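Local coordinates for protein CRISPR-associated endoribonuclease Cas6 1 (Methanocaldococcus jannaschii DSM 2661, PDB 5YI6) that probably cleaves CRISPR precursor transcripts as an RNA-binding endoribonuclease, helping to supply the crRNAs used in antiviral defence, at residues Asn33-Ala38 with Lys44-Tyr49; Gln50-Phe55 with Asn88-Asn93; Asp101-Val106 with Glu110-Lys115; Tyr222-Gly225 with Lys229-Met232. All coordinates share one frame; numbering follows the deposited sequence.

Interactions 1, 2 and 3 follow one another along the N-terminal part of the chain, and interaction 4 comes last, in the C-terminal part. Interactions 1 and 2 share the long loop before strand 56-57 and lie about 10 Å apart between centres; I35 of the first packs on F55 of the second. Interaction 3, about 17 Å from interaction 1 between centres, closes the hairpin at one edge of the five-stranded sheet and touches interaction 1 through the salt bridge of K34 with D101. Interaction 4, about 11 Å from interaction 2 between centres, meets it where N230 and S231 pack on F55. The loop carrying the probable catalytic residues H47 and K53 thus touches both the N-terminal helices and the C-terminal half.

Interaction 1 (Asn33-Ala38 with Lys44-Tyr49); sequences NKIHSA and KRLHNY. With PO4 (phosphate ion), chain I.
L46 reaches across to I35 with a single methyl, its CD1 lying 3.9 Å from I35 CA, so that the leucine tip rests against the backbone at the end of helix 23-35 and not only on the isoleucine branch. The leucine CG stands opposite its own carbonyl carbon (chi1 -63°), and the extended next torsion carries CD1 on toward the helix. Between the side chains proper, L46 CD1 and I35 CG1 are 4.3 Å apart, a looser apolar touch. The other isoleucine branch, CG2, comes near the backbone of Y49, 4.2 Å from Y49 O. L46 occupies the third position of a type I beta turn from K44 to H47, which directs its CB at the helix while that of H47 points away; H47 is the probable proton donor of the active site, as in related Cas6 enzymes. Y49 N closes back on L46 O at 2.9 Å. No hydrogen bond runs directly between the two segments, but the Q50 amide joins them, its NE2 donating to both I35 O and L46 O. H36, where the chain leaves the helix, is pinned at both ring nitrogens by Y32 O and Q50 O. The helix end also holds a phosphate ion, probably from the crystallisation liquor: K34 NZ binds its O4 at 3.0 Å and S37 OG its O3 at 3.0 Å. K34 NZ has further partners in a salt bridge to D101 and a hydrogen bond to K103 O.

Interaction 2 (Gln50-Phe55 with Asn88-Asn93); sequences QKFKFF and NEFIEN
F90, on helix 88-101, turns one side of its ring to both F52 and F55 of the loop that leads into strand 56-57, with F52 over the root half and F55 toward the tip. Its CG points away from the backbone N (chi1 169°), which swings the ring off the helix toward the loop. F90 CB starts the contact, 3.9 Å from F52 CE2. At the root of the ring, F90 CG lies 3.7 Å from the same F52 CE2, and CD1 and CE1 both run past F52 CD2. CD2 marks the change of partner, touching F52 CE2 and also F55 CB. Beyond it, F90 CE2 presses over the face of F55, 3.4 Å from F55 CG, and the tip atom CZ sits over the middle of that ring, 3.7 Å above its plane. The F90 plane makes 45° with that of F52 and 38° with that of F55, both oblique pairings. On the F52 side, F54 N stands over the ring centre, while F173 of helix 158-174 and S85 of strand 78-85 also pack on F52. The three rings form an aromatic cluster; between these two segments the hold is apolar, from dispersion and burial, while R45 O with N93 ND2 adds a polar tie nearby between the helix and the loop that carries the probable transition-state stabiliser K53.

Interaction 3 (Asp101-Val106 with Glu110-Lys115); sequences DGKLRV and EFFVRK
G102-R105 and E110-V113 meet as an antiparallel beta hairpin, in which strand 103-106 forms an outer edge of the five-stranded N-terminal sheet and strand 109-118 joins it to strand 5-12. The ladder has three backbone hydrogen bonds. V113 N reaches G102 O at 2.8 Å. L104 and F111 form a hydrogen-bonded pair, with L104 N to F111 O at 3.0 Å and F111 N to L104 O at 2.8 Å. G102, with positive phi, ends helix 88-101 and turns the chain straight into the strand. In the ferredoxin-like fold expected of Cas6 proteins, the second helix, 88-101, runs into edge strand 103-106, and the hairpin returns as 109-118, which takes the fourth-strand place beside strand 5-12. On the face bearing K103, R105, E110 and F112, the lysine chain bends at chi3 (78°) and crosses the glutamate at about a right angle. K103 NZ makes a long salt bridge to E110 OE2, 3.4 Å apart. K103 CE lies over one face of F112, near the rim, 4.0 Å from CE1, and NZ adds an off-centre cation-pi contact. E110 OE1 rests alongside R105 CB at 3.4 Å, whereas the arginine's NH1 turns to G107 O. On the other face, V106 CG2 meets the edge of F111 at CE2, 4.0 Å away, and L104 CB packs on V113 CG2. Helix 23-35 covers L104 and V106 there, through A30, K34, Y26 and L27.

Interaction 4 (Tyr222-Gly225 with Lys229-Met232); sequences YECG and KNSM. With PO4 (phosphate ion), chain K.
The glycine-rich loop characteristic of Cas6 proteins begins where helix 215-224 ends, and here N230 folds back onto C224 and G225 at that helix end. The asparagine CG lies beside its backbone N (chi1 -64°), which sets the amide against the peptide joining the two residues. N230 CG approaches C224 O to 3.2 Å, and ND2 lies 3.6 Å from G225 C. N230 OD1 and C224 O, 3.4 Å apart, are both acceptors and make no bond to each other; OD1 is instead satisfied by K169 NZ, which also binds G225 O and so ties both sides of the loop. ND2 donates to F226 O and F234 O, so the buried amide is gripped at both ends and its rotation fixed. G225 has positive phi, and its bare CA lets the amide come close. Just before the 3-10 segment 230-232, K229 N holds a phosphate ion, probably from the crystallisation liquor, at O4, 2.9 Å away. K169 comes from helix 158-174, F55 packs on S231 from just before strand 56-57, and the chain runs on into strand 237-240.

Interaction 1 (Asn33-Ala38 with Lys44-Tyr49)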
loop_
_atom_site.group_PDB
_atom_site.type_symbol
_atom_site.label_atom_id
_atom_site.label_comp_id
_atom_site.label_asym_id
_atom_site.label_seq_id
_atom_site.Cartn_x
_atom_site.Cartn_y
_atom_site.Cartn_z
ATOM N N ASN A 33 1.612 6.087 13.262
ATOM C CA ASN A 33 1.926 6.266 14.668
ATOM C C ASN A 33 3.042 5.348 15.123
ATOM O O ASN A 33 3.845 5.766 15.963
ATOM C CB ASN A 33 0.662 6.079 15.543
ATOM C CG ASN A 33 -0.367 7.202 15.312
ATOM O OD1 ASN A 33 -0.045 8.231 14.717
ATOM N ND2 ASN A 33 -1.614 6.979 15.737
ATOM N N LYS A 34 3.140 4.122 14.573
ATOM C CA LYS A 34 4.278 3.259 14.915
ATOM C C LYS A 34 5.579 3.874 14.415
ATOM O O LYS A 34 6.569 3.952 15.146
ATOM C CB LYS A 34 4.127 1.853 14.308
ATOM C CG LYS A 34 2.913 1.039 14.821
ATOM C CD LYS A 34 3.017 0.837 16.329
ATOM C CE LYS A 34 1.960 -0.207 16.787
ATOM N NZ LYS A 34 1.943 -0.360 18.273
ATOM N N ILE A 35 5.601 4.286 13.145
ATOM C CA ILE A 35 6.843 4.822 12.562
ATOM C C ILE A 35 7.329 6.057 13.329
ATOM O O ILE A 35 8.543 6.252 13.521
ATOM C CB ILE A 35 6.610 5.128 11.065
ATOM C CG1 ILE A 35 6.496 3.802 10.277
ATOM C CG2 ILE A 35 7.738 6.005 10.483
ATOM C CD1 ILE A 35 5.956 4.004 8.839
ATOM N N HIS A 36 6.404 6.898 13.787
ATOM C CA HIS A 36 6.752 8.141 14.459
ATOM C C HIS A 36 6.691 8.029 15.982
ATOM O O HIS A 36 6.772 9.047 16.686
ATOM C CB HIS A 36 5.869 9.263 13.944
ATOM C CG HIS A 36 6.063 9.518 12.481
ATOM N ND1 HIS A 36 5.457 8.762 11.500
ATOM C CD2 HIS A 36 6.857 10.407 11.833
ATOM C CE1 HIS A 36 5.838 9.202 10.309
ATOM N NE2 HIS A 36 6.696 10.191 10.487
ATOM N N SER A 37 6.671 6.811 16.501
ATOM C CA SER A 37 6.557 6.586 17.937
ATOM C C SER A 37 7.837 6.949 18.704
ATOM O O SER A 37 8.955 6.746 18.231
ATOM C CB SER A 37 6.219 5.102 18.182
ATOM O OG SER A 37 6.197 4.833 19.573
ATOM N N ALA A 38 7.663 7.444 19.934
ATOM C CA ALA A 38 8.778 7.641 20.844
ATOM C C ALA A 38 9.220 6.343 21.497
ATOM O O ALA A 38 10.275 6.320 22.138
ATOM C CB ALA A 38 8.422 8.662 21.937
ATOM N N LYS A 44 15.056 4.536 17.738
ATOM C CA LYS A 44 16.419 4.435 17.223
ATOM C C LYS A 44 16.425 3.897 15.795
ATOM O O LYS A 44 17.102 4.447 14.906
ATOM C CB LYS A 44 17.258 3.566 18.151
ATOM C CG LYS A 44 16.562 3.202 19.482
ATOM C CD LYS A 44 17.436 2.243 20.302
ATOM C CE LYS A 44 16.776 1.764 21.585
ATOM N NZ LYS A 44 16.247 0.363 21.440
ATOM N N ARG A 45 15.614 2.865 15.549
ATOM C CA ARG A 45 15.610 2.169 14.262
ATOM C C ARG A 45 15.128 3.048 13.125
ATOM O O ARG A 45 15.599 2.890 11.990
ATOM C CB ARG A 45 14.732 0.909 14.348
ATOM C CG ARG A 45 15.312 -0.174 15.263
ATOM C CD ARG A 45 14.396 -1.375 15.335
ATOM N NE ARG A 45 15.056 -2.521 15.986
ATOM C CZ ARG A 45 14.606 -3.104 17.084
ATOM N NH1 ARG A 45 13.485 -2.663 17.648
ATOM N NH2 ARG A 45 15.260 -4.151 17.591
ATOM N N LEU A 46 14.173 3.946 13.382
ATOM C CA LEU A 46 13.522 4.690 12.318
ATOM C C LEU A 46 13.872 6.177 12.360
ATOM O O LEU A 46 13.220 6.978 11.706
ATOM C CB LEU A 46 12.005 4.451 12.354
ATOM C CG LEU A 46 11.640 2.978 12.103
ATOM C CD1 LEU A 46 10.132 2.788 12.246
ATOM C CD2 LEU A 46 12.097 2.517 10.710
ATOM N N HIS A 47 14.934 6.538 13.088
ATOM C CA HIS A 47 15.326 7.940 13.211
ATOM C C HIS A 47 15.524 8.592 11.846
ATOM O O HIS A 47 15.150 9.746 11.641
ATOM C CB HIS A 47 16.604 8.018 14.046
ATOM C CG HIS A 47 17.102 9.410 14.260
ATOM N ND1 HIS A 47 16.467 10.308 15.092
ATOM C CD2 HIS A 47 18.174 10.062 13.747
ATOM C CE1 HIS A 47 17.125 11.456 15.082
ATOM N NE2 HIS A 47 18.162 11.335 14.272
ATOM N N ASN A 48 16.089 7.857 10.890
ATOM C CA ASN A 48 16.373 8.390 9.557
ATOM C C ASN A 48 15.223 8.247 8.575
ATOM O O ASN A 48 15.392 8.590 7.399
ATOM C CB ASN A 48 17.617 7.721 8.970
ATOM C CG ASN A 48 18.866 8.072 9.723
ATOM O OD1 ASN A 48 18.967 9.155 10.289
ATOM N ND2 ASN A 48 19.814 7.149 9.764
ATOM N N TYR A 49 14.058 7.764 9.017
ATOM C CA TYR A 49 12.955 7.461 8.112
ATOM C C TYR A 49 11.673 8.200 8.478
ATOM O O TYR A 49 10.597 7.794 8.048
ATOM C CB TYR A 49 12.698 5.940 8.084
ATOM C CG TYR A 49 13.873 5.171 7.561
ATOM C CD1 TYR A 49 14.118 5.093 6.180
ATOM C CD2 TYR A 49 14.774 4.555 8.431
ATOM C CE1 TYR A 49 15.214 4.390 5.697
ATOM C CE2 TYR A 49 15.864 3.867 7.953
ATOM C CZ TYR A 49 16.074 3.787 6.582
ATOM O OH TYR A 49 17.160 3.096 6.113
HETATM P P PO4 I . 2.203 3.398 19.733
HETATM O O1 PO4 I . 1.962 3.838 18.300
HETATM O O2 PO4 I . 1.686 4.472 20.669
HETATM O O3 PO4 I . 3.687 3.211 20.009
HETATM O O4 PO4 I . 1.454 2.103 19.988
#

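Interaction 2 (Gln50-Phe55 with Asn88-Asn93)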
loop_
_atom_site.group_PDB
_atom_site.type_symbol
_atom_site.label_atom_id
_atom_site.label_comp_id
_atom_site.label_asym_id
_atom_site.label_seq_id
_atom_site.Cartn_x
_atom_site.Cartn_y
_atom_site.Cartn_z
ATOM N N GLN A 50 11.760 9.293 9.255
ATOM C CA GLN A 50 10.563 9.982 9.711
ATOM C C GLN A 50 9.844 10.713 8.591
ATOM O O GLN A 50 8.644 11.000 8.711
ATOM C CB GLN A 50 10.935 10.962 10.841
ATOM C CG GLN A 50 11.486 10.259 12.073
ATOM C CD GLN A 50 10.447 9.307 12.662
ATOM O OE1 GLN A 50 9.460 9.756 13.234
ATOM N NE2 GLN A 50 10.662 7.996 12.505
ATOM N N LYS A 51 10.542 11.018 7.498
ATOM C CA LYS A 51 9.926 11.650 6.341
ATOM C C LYS A 51 10.006 10.752 5.116
ATOM O O LYS A 51 9.829 11.217 3.989
ATOM C CB LYS A 51 10.599 12.996 6.060
ATOM C CG LYS A 51 10.467 13.928 7.258
ATOM C CD LYS A 51 11.121 15.273 7.000
ATOM C CE LYS A 51 10.922 16.240 8.172
ATOM N NZ LYS A 51 9.498 16.623 8.381
ATOM N N PHE A 52 10.286 9.476 5.319
ATOM C CA PHE A 52 10.481 8.547 4.207
ATOM C C PHE A 52 9.145 8.158 3.601
ATOM O O PHE A 52 8.264 7.691 4.321
ATOM C CB PHE A 52 11.215 7.311 4.723
ATOM C CG PHE A 52 11.442 6.273 3.672
ATOM C CD1 PHE A 52 12.344 6.523 2.617
ATOM C CD2 PHE A 52 10.771 5.045 3.723
ATOM C CE1 PHE A 52 12.553 5.563 1.622
ATOM C CE2 PHE A 52 10.984 4.083 2.747
ATOM C CZ PHE A 52 11.888 4.328 1.704
ATOM N N LYS A 53 8.975 8.340 2.276
ATOM C CA LYS A 53 7.670 8.073 1.683
ATOM C C LYS A 53 7.679 7.009 0.586
ATOM O O LYS A 53 6.632 6.765 -0.024
ATOM C CB LYS A 53 7.059 9.378 1.186
ATOM C CG LYS A 53 6.729 10.318 2.363
ATOM C CD LYS A 53 5.856 11.476 1.928
ATOM C CE LYS A 53 5.311 12.241 3.123
ATOM N NZ LYS A 53 4.204 13.159 2.697
ATOM N N PHE A 54 8.799 6.311 0.374
ATOM C CA PHE A 54 8.896 5.315 -0.701
ATOM C C PHE A 54 8.650 3.912 -0.165
ATOM O O PHE A 54 9.531 3.064 -0.169
ATOM C CB PHE A 54 10.257 5.420 -1.389
ATOM C CG PHE A 54 10.448 6.759 -2.044
ATOM C CD1 PHE A 54 9.764 7.067 -3.215
ATOM C CD2 PHE A 54 11.288 7.718 -1.462
ATOM C CE1 PHE A 54 9.907 8.339 -3.824
ATOM C CE2 PHE A 54 11.451 8.973 -2.077
ATOM C CZ PHE A 54 10.771 9.280 -3.248
ATOM N N PHE A 55 7.423 3.703 0.323
ATOM C CA PHE A 55 6.986 2.378 0.758
ATOM C C PHE A 55 5.474 2.345 0.630
ATOM O O PHE A 55 4.824 3.387 0.472
ATOM C CB PHE A 55 7.424 2.035 2.191
ATOM C CG PHE A 55 6.714 2.807 3.288
ATOM C CD1 PHE A 55 5.615 2.244 3.976
ATOM C CD2 PHE A 55 7.121 4.089 3.626
ATOM C CE1 PHE A 55 4.947 2.968 4.990
ATOM C CE2 PHE A 55 6.472 4.823 4.641
ATOM C CZ PHE A 55 5.374 4.254 5.328
ATOM N N ASN A 88 15.334 -1.758 1.515
ATOM C CA ASN A 88 15.192 -2.916 2.399
ATOM C C ASN A 88 15.576 -2.590 3.833
ATOM O O ASN A 88 15.092 -3.258 4.765
ATOM C CB ASN A 88 15.978 -4.124 1.887
ATOM C CG ASN A 88 17.457 -3.902 1.919
ATOM O OD1 ASN A 88 17.934 -2.811 1.615
ATOM N ND2 ASN A 88 18.201 -4.939 2.282
ATOM N N GLU A 89 16.445 -1.598 4.042
ATOM C CA GLU A 89 16.777 -1.222 5.414
ATOM C C GLU A 89 15.571 -0.644 6.151
ATOM O O GLU A 89 15.395 -0.898 7.344
ATOM C CB GLU A 89 17.947 -0.217 5.422
ATOM C CG GLU A 89 18.321 0.259 6.829
ATOM C CD GLU A 89 19.540 1.193 6.840
ATOM O OE1 GLU A 89 20.131 1.429 5.756
ATOM O OE2 GLU A 89 19.883 1.707 7.930
ATOM N N PHE A 90 14.744 0.156 5.473
ATOM C CA PHE A 90 13.510 0.628 6.099
ATOM C C PHE A 90 12.661 -0.546 6.553
ATOM O O PHE A 90 12.152 -0.570 7.683
ATOM C CB PHE A 90 12.697 1.507 5.122
ATOM C CG PHE A 90 11.297 1.802 5.617
ATOM C CD1 PHE A 90 11.089 2.684 6.666
ATOM C CD2 PHE A 90 10.193 1.162 5.058
ATOM C CE1 PHE A 90 9.799 2.943 7.145
ATOM C CE2 PHE A 90 8.902 1.420 5.530
ATOM C CZ PHE A 90 8.712 2.319 6.576
ATOM N N ILE A 91 12.461 -1.510 5.663
ATOM C CA ILE A 91 11.570 -2.622 5.972
ATOM C C ILE A 91 12.142 -3.450 7.121
ATOM O O ILE A 91 11.419 -3.819 8.050
ATOM C CB ILE A 91 11.312 -3.491 4.725
ATOM C CG1 ILE A 91 10.499 -2.716 3.664
ATOM C CG2 ILE A 91 10.537 -4.778 5.111
ATOM C CD1 ILE A 91 9.058 -2.409 4.085
ATOM N N GLU A 92 13.443 -3.749 7.076
ATOM C CA GLU A 92 14.040 -4.563 8.148
ATOM C C GLU A 92 13.929 -3.850 9.498
ATOM O O GLU A 92 13.597 -4.473 10.513
ATOM C CB GLU A 92 15.503 -4.875 7.832
ATOM C CG GLU A 92 15.721 -5.769 6.600
ATOM C CD GLU A 92 15.568 -7.252 6.889
ATOM O OE1 GLU A 92 15.010 -7.629 7.955
ATOM O OE2 GLU A 92 15.976 -8.050 6.009
ATOM N N ASN A 93 14.250 -2.542 9.531
ATOM C CA ASN A 93 14.163 -1.798 10.785
ATOM C C ASN A 93 12.736 -1.730 11.305
ATOM O O ASN A 93 12.499 -1.889 12.513
ATOM C CB ASN A 93 14.707 -0.382 10.584
ATOM C CG ASN A 93 16.227 -0.336 10.567
ATOM O OD1 ASN A 93 16.891 -1.358 10.525
ATOM N ND2 ASN A 93 16.771 0.864 10.512
#

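Interaction 3 (Asp101-Val106 with Glu110-Lys115)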
loop_
_atom_site.group_PDB
_atom_site.type_symbol
_atom_site.label_atom_id
_atom_site.label_comp_id
_atom_site.label_asym_id
_atom_site.label_seq_id
_atom_site.Cartn_x
_atom_site.Cartn_y
_atom_site.Cartn_z
ATOM N N ASP A 101 7.726 -4.543 19.662
ATOM C CA ASP A 101 6.492 -4.005 20.212
ATOM C C ASP A 101 5.460 -5.121 20.410
ATOM O O ASP A 101 4.952 -5.344 21.525
ATOM C CB ASP A 101 6.009 -2.906 19.236
ATOM C CG ASP A 101 4.671 -2.303 19.585
ATOM O OD1 ASP A 101 3.969 -2.790 20.494
ATOM O OD2 ASP A 101 4.307 -1.314 18.917
ATOM N N GLY A 102 5.137 -5.830 19.329
ATOM C CA GLY A 102 4.312 -7.016 19.396
ATOM C C GLY A 102 2.822 -6.786 19.272
ATOM O O GLY A 102 2.068 -7.769 19.202
ATOM N N LYS A 103 2.364 -5.540 19.256
ATOM C CA LYS A 103 0.940 -5.255 19.193
ATOM C C LYS A 103 0.636 -4.157 18.185
ATOM O O LYS A 103 1.391 -3.194 18.043
ATOM C CB LYS A 103 0.368 -4.870 20.565
ATOM C CG LYS A 103 0.613 -5.962 21.607
ATOM C CD LYS A 103 -0.388 -5.902 22.723
ATOM C CE LYS A 103 -1.704 -6.517 22.222
ATOM N NZ LYS A 103 -2.833 -6.413 23.187
ATOM N N LEU A 104 -0.487 -4.304 17.494
ATOM C CA LEU A 104 -0.938 -3.302 16.526
ATOM C C LEU A 104 -2.432 -3.121 16.701
ATOM O O LEU A 104 -3.188 -4.080 16.558
ATOM C CB LEU A 104 -0.626 -3.742 15.079
ATOM C CG LEU A 104 -1.149 -2.800 13.979
ATOM C CD1 LEU A 104 -0.317 -1.529 13.963
ATOM C CD2 LEU A 104 -1.076 -3.495 12.625
ATOM N N ARG A 105 -2.870 -1.915 17.036
ATOM C CA ARG A 105 -4.288 -1.646 17.178
ATOM C C ARG A 105 -4.775 -0.915 15.931
ATOM O O ARG A 105 -4.189 0.102 15.535
ATOM C CB ARG A 105 -4.572 -0.813 18.428
ATOM C CG ARG A 105 -6.059 -0.598 18.672
ATOM C CD ARG A 105 -6.302 0.356 19.835
ATOM N NE ARG A 105 -5.600 1.630 19.622
ATOM C CZ ARG A 105 -6.062 2.686 18.935
ATOM N NH1 ARG A 105 -7.261 2.675 18.353
ATOM N NH2 ARG A 105 -5.303 3.773 18.824
ATOM N N VAL A 106 -5.816 -1.443 15.299
ATOM C CA VAL A 106 -6.448 -0.803 14.142
ATOM C C VAL A 106 -7.885 -0.487 14.524
ATOM O O VAL A 106 -8.729 -1.392 14.600
ATOM C CB VAL A 106 -6.395 -1.688 12.889
ATOM C CG1 VAL A 106 -7.096 -0.969 11.676
ATOM C CG2 VAL A 106 -4.953 -2.013 12.560
ATOM N N GLU A 110 -7.521 -5.106 18.307
ATOM C CA GLU A 110 -6.162 -5.287 18.785
ATOM C C GLU A 110 -5.564 -6.570 18.206
ATOM O O GLU A 110 -6.123 -7.659 18.391
ATOM C CB GLU A 110 -6.160 -5.360 20.314
ATOM C CG GLU A 110 -4.791 -5.377 20.917
ATOM C CD GLU A 110 -4.192 -3.987 20.938
ATOM O OE1 GLU A 110 -4.975 -3.007 20.964
ATOM O OE2 GLU A 110 -2.950 -3.875 20.899
ATOM N N PHE A 111 -4.422 -6.455 17.522
ATOM C CA PHE A 111 -3.696 -7.598 16.976
ATOM C C PHE A 111 -2.410 -7.857 17.746
ATOM O O PHE A 111 -1.716 -6.921 18.157
ATOM C CB PHE A 111 -3.310 -7.355 15.502
ATOM C CG PHE A 111 -4.463 -7.199 14.599
ATOM C CD1 PHE A 111 -5.110 -8.318 14.085
ATOM C CD2 PHE A 111 -4.870 -5.930 14.189
ATOM C CE1 PHE A 111 -6.179 -8.188 13.216
ATOM C CE2 PHE A 111 -5.941 -5.783 13.321
ATOM C CZ PHE A 111 -6.601 -6.904 12.814
ATOM N N PHE A 112 -2.060 -9.129 17.883
ATOM C CA PHE A 112 -0.692 -9.514 18.172
ATOM C C PHE A 112 0.066 -9.639 16.861
ATOM O O PHE A 112 -0.456 -10.184 15.887
ATOM C CB PHE A 112 -0.638 -10.857 18.907
ATOM C CG PHE A 112 -1.225 -10.816 20.288
ATOM C CD1 PHE A 112 -0.452 -10.430 21.371
ATOM C CD2 PHE A 112 -2.549 -11.167 20.508
ATOM C CE1 PHE A 112 -0.990 -10.397 22.654
ATOM C CE2 PHE A 112 -3.088 -11.127 21.785
ATOM C CZ PHE A 112 -2.304 -10.742 22.858
ATOM N N VAL A 113 1.292 -9.117 16.831
ATOM C CA VAL A 113 2.182 -9.239 15.673
ATOM C C VAL A 113 3.035 -10.485 15.897
ATOM O O VAL A 113 3.979 -10.457 16.676
ATOM C CB VAL A 113 3.061 -7.991 15.496
ATOM C CG1 VAL A 113 3.945 -8.159 14.229
ATOM C CG2 VAL A 113 2.188 -6.721 15.420
ATOM N N ARG A 114 2.721 -11.575 15.181
ATOM C CA ARG A 114 3.307 -12.886 15.459
ATOM C C ARG A 114 4.660 -13.088 14.776
ATOM O O ARG A 114 5.606 -13.549 15.408
ATOM C CB ARG A 114 2.334 -13.985 15.014
ATOM C CG ARG A 114 1.020 -13.977 15.823
ATOM C CD ARG A 114 1.285 -14.189 17.312
ATOM N NE ARG A 114 0.053 -14.512 18.043
ATOM C CZ ARG A 114 -0.097 -14.394 19.361
ATOM N NH1 ARG A 114 0.920 -13.963 20.113
ATOM N NH2 ARG A 114 -1.265 -14.700 19.927
ATOM N N LYS A 115 4.739 -12.838 13.471
ATOM C CA LYS A 115 5.902 -13.152 12.635
ATOM C C LYS A 115 5.871 -12.239 11.416
ATOM O O LYS A 115 4.818 -11.701 11.055
ATOM C CB LYS A 115 5.884 -14.602 12.127
ATOM C CG LYS A 115 5.641 -15.677 13.142
ATOM C CD LYS A 115 5.699 -17.037 12.490
ATOM C CE LYS A 115 5.408 -18.138 13.538
ATOM N NZ LYS A 115 5.462 -19.463 12.927
#

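Interaction 4 (Tyr222-Gly225 with Lys229-Met232)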
loop_
_atom_site.group_PDB
_atom_site.type_symbol
_atom_site.label_atom_id
_atom_site.label_comp_id
_atom_site.label_asym_id
_atom_site.label_seq_id
_atom_site.Cartn_x
_atom_site.Cartn_y
_atom_site.Cartn_z
ATOM N N TYR A 222 6.168 -2.428 -8.149
ATOM C CA TYR A 222 5.753 -3.557 -7.324
ATOM C C TYR A 222 6.133 -3.346 -5.861
ATOM O O TYR A 222 5.364 -3.686 -4.960
ATOM C CB TYR A 222 6.381 -4.836 -7.878
ATOM C CG TYR A 222 5.709 -6.085 -7.354
ATOM C CD1 TYR A 222 4.522 -6.538 -7.932
ATOM C CD2 TYR A 222 6.260 -6.793 -6.300
ATOM C CE1 TYR A 222 3.882 -7.721 -7.441
ATOM C CE2 TYR A 222 5.657 -7.978 -5.803
ATOM C CZ TYR A 222 4.449 -8.406 -6.381
ATOM O OH TYR A 222 3.832 -9.553 -5.929
ATOM N N GLU A 223 7.320 -2.801 -5.593
ATOM C CA GLU A 223 7.696 -2.662 -4.179
ATOM C C GLU A 223 7.424 -1.269 -3.593
ATOM O O GLU A 223 7.257 -1.140 -2.383
ATOM C CB GLU A 223 9.135 -3.121 -3.962
ATOM C CG GLU A 223 9.324 -4.659 -4.338
ATOM C CD GLU A 223 8.410 -5.739 -3.575
ATOM O OE1 GLU A 223 7.281 -5.469 -3.104
ATOM O OE2 GLU A 223 8.834 -6.917 -3.469
ATOM N N CYS A 224 7.341 -0.239 -4.407
ATOM C CA CYS A 224 7.045 1.105 -3.907
ATOM C C CYS A 224 5.549 1.404 -3.895
ATOM O O CYS A 224 5.089 2.234 -3.098
ATOM C CB CYS A 224 7.737 2.159 -4.784
ATOM S SG CYS A 224 7.671 3.869 -4.075
ATOM N N GLY A 225 4.798 0.744 -4.756
ATOM C CA GLY A 225 3.397 1.029 -4.986
ATOM C C GLY A 225 3.218 1.816 -6.279
ATOM O O GLY A 225 4.131 2.498 -6.754
ATOM N N LYS A 229 0.311 8.666 -2.664
ATOM C CA LYS A 229 0.046 8.375 -1.240
ATOM C C LYS A 229 0.440 6.945 -0.875
ATOM O O LYS A 229 -0.223 6.284 -0.053
ATOM C CB LYS A 229 -1.421 8.614 -0.872
ATOM C CG LYS A 229 -1.868 10.111 -1.063
ATOM C CD LYS A 229 -0.852 11.066 -0.419
ATOM C CE LYS A 229 -1.349 12.520 -0.391
ATOM N NZ LYS A 229 -0.216 13.469 -0.185
ATOM N N ASN A 230 1.517 6.448 -1.485
ATOM C CA ASN A 230 1.945 5.079 -1.152
ATOM C C ASN A 230 2.149 4.903 0.351
ATOM O O ASN A 230 1.760 3.870 0.930
ATOM C CB ASN A 230 3.246 4.742 -1.882
ATOM C CG ASN A 230 3.083 4.734 -3.399
ATOM O OD1 ASN A 230 3.952 5.232 -4.115
ATOM N ND2 ASN A 230 1.926 4.212 -3.899
ATOM N N SER A 231 2.789 5.889 0.996
ATOM C CA SER A 231 3.199 5.715 2.378
ATOM C C SER A 231 2.029 5.828 3.348
ATOM O O SER A 231 2.217 5.557 4.539
ATOM C CB SER A 231 4.337 6.699 2.744
ATOM O OG SER A 231 3.857 8.027 2.734
ATOM N N MET A 232 0.846 6.201 2.862
ATOM C CA MET A 232 -0.401 6.132 3.614
ATOM C C MET A 232 -1.199 4.858 3.316
ATOM O O MET A 232 -2.365 4.756 3.725
ATOM C CB MET A 232 -1.251 7.383 3.315
ATOM C CG MET A 232 -0.663 8.656 3.878
ATOM S SD MET A 232 -1.569 10.117 3.258
ATOM C CE MET A 232 -3.256 9.658 3.647
HETATM P P PO4 K . 1.882 12.423 -3.478
HETATM O O1 PO4 K . 2.552 12.543 -4.838
HETATM O O2 PO4 K . 0.416 12.810 -3.599
HETATM O O3 PO4 K . 2.562 13.361 -2.499
HETATM O O4 PO4 K . 2.049 11.004 -2.954
#